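Local coordinates for conserved uncharacterized protein (predicted phosphoesterase COG0622) (Streptococcus pneumoniae, PDB 3CK2), which is of unknown function but binds two manganese ions and is predicted to be a phosphodiesterase of the calcineurin-like phosphoesterase superfamily, at residues P117-P130 with Y145-F159. Numbering follows the deposited sequence.
With SRT (S,R meso-tartaric acid), chain F.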
loop_
_atom_site.group_PDB
_atom_site.type_symbol
_atom_site.label_atom_id
_atom_site.label_comp_id
_atom_site.label_asym_id
_atom_site.label_seq_id
_atom_site.Cartn_x
_atom_site.Cartn_y
_atom_site.Cartn_z
ATOM N N PRO A 117 -4.415 -2.323 9.359
ATOM C CA PRO A 117 -3.443 -3.180 8.634
ATOM C C PRO A 117 -3.969 -4.588 8.325
ATOM O O PRO A 117 -4.497 -5.232 9.205
ATOM C CB PRO A 117 -2.265 -3.280 9.623
ATOM C CG PRO A 117 -2.903 -3.125 10.965
ATOM C CD PRO A 117 -3.991 -2.092 10.754
ATOM N N SER A 118 -3.808 -5.057 7.104
ATOM C CA SER A 118 -4.258 -6.388 6.680
ATOM C C SER A 118 -3.442 -6.942 5.547
ATOM O O SER A 118 -3.053 -6.232 4.636
ATOM C CB SER A 118 -5.683 -6.330 6.183
ATOM O OG SER A 118 -6.380 -5.475 6.996
ATOM N N ALA A 119 -3.209 -8.242 5.602
ATOM C CA ALA A 119 -2.568 -8.954 4.514
ATOM C C ALA A 119 -3.284 -10.317 4.409
ATOM O O ALA A 119 -3.376 -11.053 5.376
ATOM C CB ALA A 119 -1.066 -9.073 4.753
ATOM N N TRP A 120 -3.904 -10.579 3.267
ATOM C CA TRP A 120 -4.427 -11.906 2.986
ATOM C C TRP A 120 -4.259 -12.306 1.549
ATOM O O TRP A 120 -4.131 -11.469 0.677
ATOM C CB TRP A 120 -5.892 -12.081 3.407
ATOM C CG TRP A 120 -6.872 -11.037 3.029
ATOM C CD1 TRP A 120 -7.459 -10.847 1.806
ATOM C CD2 TRP A 120 -7.471 -10.081 3.921
ATOM N NE1 TRP A 120 -8.375 -9.803 1.876
ATOM C CE2 TRP A 120 -8.397 -9.317 3.162
ATOM C CE3 TRP A 120 -7.325 -9.808 5.298
ATOM C CZ2 TRP A 120 -9.176 -8.289 3.735
ATOM C CZ3 TRP A 120 -8.093 -8.782 5.875
ATOM C CH2 TRP A 120 -9.006 -8.030 5.089
ATOM N N LEU A 121 -4.241 -13.610 1.339
ATOM C CA LEU A 121 -4.130 -14.206 0.011
ATOM C C LEU A 121 -5.526 -14.758 -0.346
ATOM O O LEU A 121 -6.095 -15.585 0.388
ATOM C CB LEU A 121 -3.063 -15.314 0.034
ATOM C CG LEU A 121 -2.372 -15.724 -1.256
ATOM C CD1 LEU A 121 -1.449 -14.630 -1.749
ATOM C CD2 LEU A 121 -1.610 -17.026 -1.070
ATOM N N GLU A 122 -6.104 -14.250 -1.427
ATOM C CA GLU A 122 -7.363 -14.763 -1.938
ATOM C C GLU A 122 -7.198 -14.961 -3.458
ATOM O O GLU A 122 -6.794 -14.026 -4.186
ATOM C CB GLU A 122 -8.492 -13.787 -1.589
ATOM C CG GLU A 122 -9.884 -14.151 -2.133
ATOM C CD GLU A 122 -10.557 -15.335 -1.437
ATOM O OE1 GLU A 122 -10.116 -15.724 -0.334
ATOM O OE2 GLU A 122 -11.545 -15.865 -2.000
ATOM N N GLY A 123 -7.513 -16.167 -3.942
ATOM C CA GLY A 123 -7.032 -16.600 -5.257
ATOM C C GLY A 123 -5.525 -16.687 -5.079
ATOM O O GLY A 123 -5.036 -17.010 -3.980
ATOM N N LYS A 124 -4.747 -16.351 -6.099
ATOM C CA LYS A 124 -3.284 -16.273 -5.864
ATOM C C LYS A 124 -2.888 -14.824 -5.558
ATOM O O LYS A 124 -1.724 -14.456 -5.708
ATOM C CB LYS A 124 -2.495 -16.800 -7.059
ATOM C CG LYS A 124 -2.836 -18.228 -7.453
ATOM C CD LYS A 124 -2.691 -18.425 -8.949
ATOM C CE LYS A 124 -3.829 -17.723 -9.704
ATOM N NZ LYS A 124 -3.589 -17.810 -11.170
ATOM N N ILE A 125 -3.852 -14.004 -5.134
ATOM C CA ILE A 125 -3.644 -12.567 -5.026
ATOM C C ILE A 125 -3.478 -12.126 -3.576
ATOM O O ILE A 125 -4.349 -12.361 -2.725
ATOM C CB ILE A 125 -4.808 -11.759 -5.692
ATOM C CG1 ILE A 125 -5.129 -12.322 -7.090
ATOM C CG2 ILE A 125 -4.432 -10.261 -5.756
ATOM C CD1 ILE A 125 -6.351 -11.730 -7.787
ATOM N N LEU A 126 -2.345 -11.479 -3.313
ATOM C CA LEU A 126 -2.119 -10.780 -2.051
ATOM C C LEU A 126 -2.871 -9.446 -2.039
ATOM O O LEU A 126 -2.646 -8.587 -2.923
ATOM C CB LEU A 126 -0.632 -10.503 -1.852
ATOM C CG LEU A 126 -0.224 -9.662 -0.641
ATOM C CD1 LEU A 126 -0.560 -10.372 0.669
ATOM C CD2 LEU A 126 1.245 -9.292 -0.728
ATOM N N PHE A 127 -3.770 -9.300 -1.050
ATOM C CA PHE A 127 -4.439 -8.040 -0.739
ATOM C C PHE A 127 -3.827 -7.451 0.536
ATOM O O PHE A 127 -3.726 -8.125 1.561
ATOM C CB PHE A 127 -5.951 -8.231 -0.538
ATOM C CG PHE A 127 -6.685 -8.674 -1.790
ATOM C CD1 PHE A 127 -7.376 -7.751 -2.580
ATOM C CD2 PHE A 127 -6.689 -10.000 -2.169
ATOM C CE1 PHE A 127 -8.042 -8.163 -3.727
ATOM C CE2 PHE A 127 -7.358 -10.410 -3.317
ATOM C CZ PHE A 127 -8.015 -9.479 -4.100
ATOM N N LEU A 128 -3.442 -6.184 0.461
ATOM C CA LEU A 128 -2.725 -5.520 1.539
ATOM C C LEU A 128 -3.239 -4.110 1.751
ATOM O O LEU A 128 -3.286 -3.303 0.810
ATOM C CB LEU A 128 -1.214 -5.461 1.241
ATOM C CG LEU A 128 -0.289 -4.703 2.208
ATOM C CD1 LEU A 128 -0.140 -5.473 3.537
ATOM C CD2 LEU A 128 1.047 -4.552 1.549
ATOM N N ASN A 129 -3.602 -3.842 3.006
ATOM C CA ASN A 129 -3.767 -2.495 3.514
ATOM C C ASN A 129 -2.599 -2.300 4.458
ATOM O O ASN A 129 -2.419 -3.087 5.416
ATOM C CB ASN A 129 -5.117 -2.344 4.231
ATOM C CG ASN A 129 -5.434 -0.887 4.591
ATOM O OD1 ASN A 129 -4.566 -0.144 5.035
ATOM N ND2 ASN A 129 -6.686 -0.487 4.408
ATOM N N PRO A 130 -1.781 -1.271 4.206
ATOM C CA PRO A 130 -0.627 -1.100 5.090
ATOM C C PRO A 130 -0.969 -0.587 6.503
ATOM O O PRO A 130 -0.074 -0.458 7.294
ATOM C CB PRO A 130 0.217 -0.061 4.332
ATOM C CG PRO A 130 -0.807 0.787 3.642
ATOM C CD PRO A 130 -1.843 -0.207 3.176
ATOM N N TYR A 145 3.071 1.429 8.467
ATOM C CA TYR A 145 3.115 1.170 7.039
ATOM C C TYR A 145 3.638 -0.267 6.844
ATOM O O TYR A 145 3.890 -0.992 7.812
ATOM C CB TYR A 145 3.963 2.215 6.306
ATOM C CG TYR A 145 5.436 2.247 6.634
ATOM C CD1 TYR A 145 6.353 1.653 5.778
ATOM C CD2 TYR A 145 5.926 2.915 7.786
ATOM C CE1 TYR A 145 7.711 1.701 6.043
ATOM C CE2 TYR A 145 7.271 2.978 8.049
ATOM C CZ TYR A 145 8.171 2.355 7.182
ATOM O OH TYR A 145 9.538 2.343 7.413
ATOM N N ALA A 146 3.777 -0.678 5.595
ATOM C CA ALA A 146 4.082 -2.079 5.253
ATOM C C ALA A 146 5.271 -2.201 4.290
ATOM O O ALA A 146 5.504 -1.358 3.417
ATOM C CB ALA A 146 2.803 -2.812 4.677
ATOM N N ARG A 147 6.029 -3.259 4.514
ATOM C CA ARG A 147 7.060 -3.760 3.603
ATOM C C ARG A 147 6.648 -5.135 3.060
ATOM O O ARG A 147 6.311 -6.037 3.839
ATOM C CB ARG A 147 8.388 -3.889 4.332
ATOM C CG ARG A 147 9.493 -4.371 3.426
ATOM C CD ARG A 147 10.811 -4.485 4.156
ATOM N NE ARG A 147 10.705 -5.447 5.252
ATOM C CZ ARG A 147 11.481 -5.458 6.342
ATOM N NH1 ARG A 147 12.437 -4.561 6.517
ATOM N NH2 ARG A 147 11.288 -6.364 7.278
ATOM N N VAL A 148 6.662 -5.290 1.741
ATOM C CA VAL A 148 6.450 -6.596 1.116
ATOM C C VAL A 148 7.738 -7.057 0.398
ATOM O O VAL A 148 8.309 -6.310 -0.399
ATOM C CB VAL A 148 5.244 -6.611 0.109
ATOM C CG1 VAL A 148 4.960 -8.065 -0.371
ATOM C CG2 VAL A 148 3.983 -5.950 0.721
ATOM N N GLU A 149 8.176 -8.284 0.696
ATOM C CA GLU A 149 9.267 -8.920 -0.057
ATOM C C GLU A 149 8.710 -9.995 -0.990
ATOM O O GLU A 149 7.862 -10.806 -0.611
ATOM C CB GLU A 149 10.335 -9.417 0.895
ATOM C CG GLU A 149 10.777 -8.233 1.749
ATOM C CD GLU A 149 11.998 -8.484 2.582
ATOM O OE1 GLU A 149 11.903 -9.341 3.492
ATOM O OE2 GLU A 149 13.038 -7.806 2.321
ATOM N N ILE A 150 9.106 -9.911 -2.255
ATOM C CA ILE A 150 8.472 -10.712 -3.296
ATOM C C ILE A 150 9.518 -11.552 -3.966
ATOM O O ILE A 150 10.522 -11.025 -4.409
ATOM C CB ILE A 150 7.734 -9.850 -4.401
ATOM C CG1 ILE A 150 6.718 -8.858 -3.794
ATOM C CG2 ILE A 150 7.065 -10.759 -5.435
ATOM C CD1 ILE A 150 7.028 -7.406 -4.090
ATOM N N ASP A 151 9.285 -12.856 -4.025
ATOM C CA ASP A 151 10.025 -13.707 -4.963
ATOM C C ASP A 151 9.097 -14.798 -5.522
ATOM O O ASP A 151 7.882 -14.747 -5.285
ATOM C CB ASP A 151 11.347 -14.231 -4.369
ATOM C CG ASP A 151 11.159 -15.242 -3.257
ATOM O OD1 ASP A 151 10.039 -15.582 -2.881
ATOM O OD2 ASP A 151 12.184 -15.718 -2.743
ATOM N N ASP A 152 9.649 -15.735 -6.295
ATOM C CA ASP A 152 8.821 -16.762 -6.946
ATOM C C ASP A 152 8.056 -17.662 -5.975
ATOM O O ASP A 152 6.998 -18.156 -6.314
ATOM C CB ASP A 152 9.658 -17.609 -7.916
ATOM C CG ASP A 152 9.929 -16.885 -9.238
ATOM O OD1 ASP A 152 9.002 -16.247 -9.787
ATOM O OD2 ASP A 152 11.073 -16.943 -9.731
ATOM N N SER A 153 8.573 -17.829 -4.759
ATOM C CA SER A 153 8.018 -18.771 -3.783
ATOM C C SER A 153 7.117 -18.136 -2.721
ATOM O O SER A 153 6.204 -18.791 -2.205
ATOM C CB SER A 153 9.171 -19.488 -3.088
ATOM O OG SER A 153 10.015 -20.077 -4.052
ATOM N N TYR A 154 7.381 -16.877 -2.402
ATOM C CA TYR A 154 6.783 -16.193 -1.278
ATOM C C TYR A 154 6.490 -14.734 -1.470
ATOM O O TYR A 154 7.237 -14.030 -2.068
ATOM C CB TYR A 154 7.731 -16.281 -0.082
ATOM C CG TYR A 154 8.027 -17.673 0.349
ATOM C CD1 TYR A 154 7.055 -18.457 0.901
ATOM C CD2 TYR A 154 9.275 -18.216 0.172
ATOM C CE1 TYR A 154 7.314 -19.720 1.271
ATOM C CE2 TYR A 154 9.542 -19.484 0.540
ATOM C CZ TYR A 154 8.558 -20.232 1.085
ATOM O OH TYR A 154 8.808 -21.503 1.443
ATOM N N PHE A 155 5.405 -14.291 -0.882
ATOM C CA PHE A 155 5.240 -12.911 -0.422
ATOM C C PHE A 155 5.517 -12.893 1.090
ATOM O O PHE A 155 4.940 -13.680 1.845
ATOM C CB PHE A 155 3.807 -12.400 -0.580
ATOM C CG PHE A 155 3.299 -12.379 -1.977
ATOM C CD1 PHE A 155 3.902 -11.582 -2.941
ATOM C CD2 PHE A 155 2.164 -13.110 -2.324
ATOM C CE1 PHE A 155 3.399 -11.529 -4.227
ATOM C CE2 PHE A 155 1.664 -13.071 -3.629
ATOM C CZ PHE A 155 2.272 -12.276 -4.572
ATOM N N LYS A 156 6.381 -11.981 1.532
ATOM C CA LYS A 156 6.627 -11.791 2.959
ATOM C C LYS A 156 6.154 -10.385 3.304
ATOM O O LYS A 156 6.604 -9.431 2.695
ATOM C CB LYS A 156 8.119 -11.990 3.299
ATOM C CG LYS A 156 8.490 -11.655 4.770
ATOM C CD LYS A 156 7.676 -12.503 5.798
ATOM C CE LYS A 156 7.823 -11.993 7.223
ATOM N NZ LYS A 156 9.262 -11.764 7.518
ATOM N N VAL A 157 5.211 -10.269 4.242
ATOM C CA VAL A 157 4.707 -8.958 4.694
ATOM C C VAL A 157 5.081 -8.650 6.150
ATOM O O VAL A 157 4.829 -9.439 7.058
ATOM C CB VAL A 157 3.171 -8.869 4.543
ATOM C CG1 VAL A 157 2.655 -7.498 5.033
ATOM C CG2 VAL A 157 2.741 -9.231 3.072
ATOM N N ASP A 158 5.726 -7.507 6.351
ATOM C CA ASP A 158 5.975 -6.968 7.685
ATOM C C ASP A 158 5.332 -5.618 7.805
ATOM O O ASP A 158 5.333 -4.840 6.856
ATOM C CB ASP A 158 7.455 -6.797 7.923
ATOM C CG ASP A 158 8.166 -8.116 8.114
ATOM O OD1 ASP A 158 7.882 -8.868 9.086
ATOM O OD2 ASP A 158 8.988 -8.409 7.248
ATOM N N PHE A 159 4.781 -5.337 8.979
ATOM C CA PHE A 159 4.296 -4.001 9.272
ATOM C C PHE A 159 5.295 -3.240 10.136
ATOM O O PHE A 159 5.854 -3.786 11.052
ATOM C CB PHE A 159 2.907 -4.071 9.900
ATOM C CG PHE A 159 1.865 -4.602 8.960
ATOM C CD1 PHE A 159 1.129 -3.751 8.181
ATOM C CD2 PHE A 159 1.634 -5.962 8.859
ATOM C CE1 PHE A 159 0.184 -4.257 7.340
ATOM C CE2 PHE A 159 0.671 -6.463 8.018
ATOM C CZ PHE A 159 -0.042 -5.612 7.250
HETATM O O1 SRT F . 9.479 -12.529 10.140
HETATM O O11 SRT F . 8.849 -12.462 12.255
HETATM C C1 SRT F . 9.408 -11.950 11.251
HETATM C C2 SRT F . 9.997 -10.568 11.373
HETATM O O2 SRT F . 9.447 -9.781 10.319
HETATM C C3 SRT F . 11.530 -10.504 11.225
HETATM O O3 SRT F . 12.124 -11.788 11.468
HETATM C C4 SRT F . 12.153 -9.446 12.120
HETATM O O4 SRT F . 13.380 -9.213 12.006
HETATM O O41 SRT F . 11.453 -8.794 12.933
#
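Two phenylalanine rings, F155 and F159, carry much of the packing between hairpins 117-130 and 145-159. Over one face of the F155 ring lies CB of L126, 4.1 Å from the ring centroid and offset toward the rim, a CH-pi contact; L121 CD1 and the carbonyl oxygen of K124 sit at the edge, near the ring plane. The F159 ring meets N129 O edge-on, its CE1 3.4 Å from that oxygen, with P130 O and A119 CB also near its plane, while P117 CB and L128 CD1 approach obliquely. With CG anti to the carbonyl carbon (chi1 -66°), F159 lies alongside L128, and the two side chains run in opposite senses.

Between the rings, L128 splits its methyls: CD1 rests 3.8 Å from V157 CG1, whereas CD2 meets V148 CG2 tip to tip at 3.4 Å, tighter than usual for two carbons. L126 CD2 fills the adjoining position against V148 CG1 and V157 CG2, and P130 CB closes the row on A146 CB at 3.8 Å. The side chains of L121 and L126 also touch F174 of strand 172-175.

The hairpins belong to different sheets of the two-sheet sandwich expected for calcineurin-like phosphoesterases; the axes of strands 125-130 and 154-159 approach to 9.2 Å and run nearly parallel, at 18°. On the outer side of the second hairpin, D158 OD2 takes an almost straight bond from R147 NH2 (3.1 Å, 172°), and K156 NZ donates to O1 of the bound meso-tartaric acid at 2.7 Å. Apolar side chains, one CH-pi contact and ring edges thus join the sheets, N129 O and P130 O probably drawn to the partly positive hydrogens at the F159 edge, while the R147-K156-D158 salt-bridge network keeps its charges on the face turned away from this core.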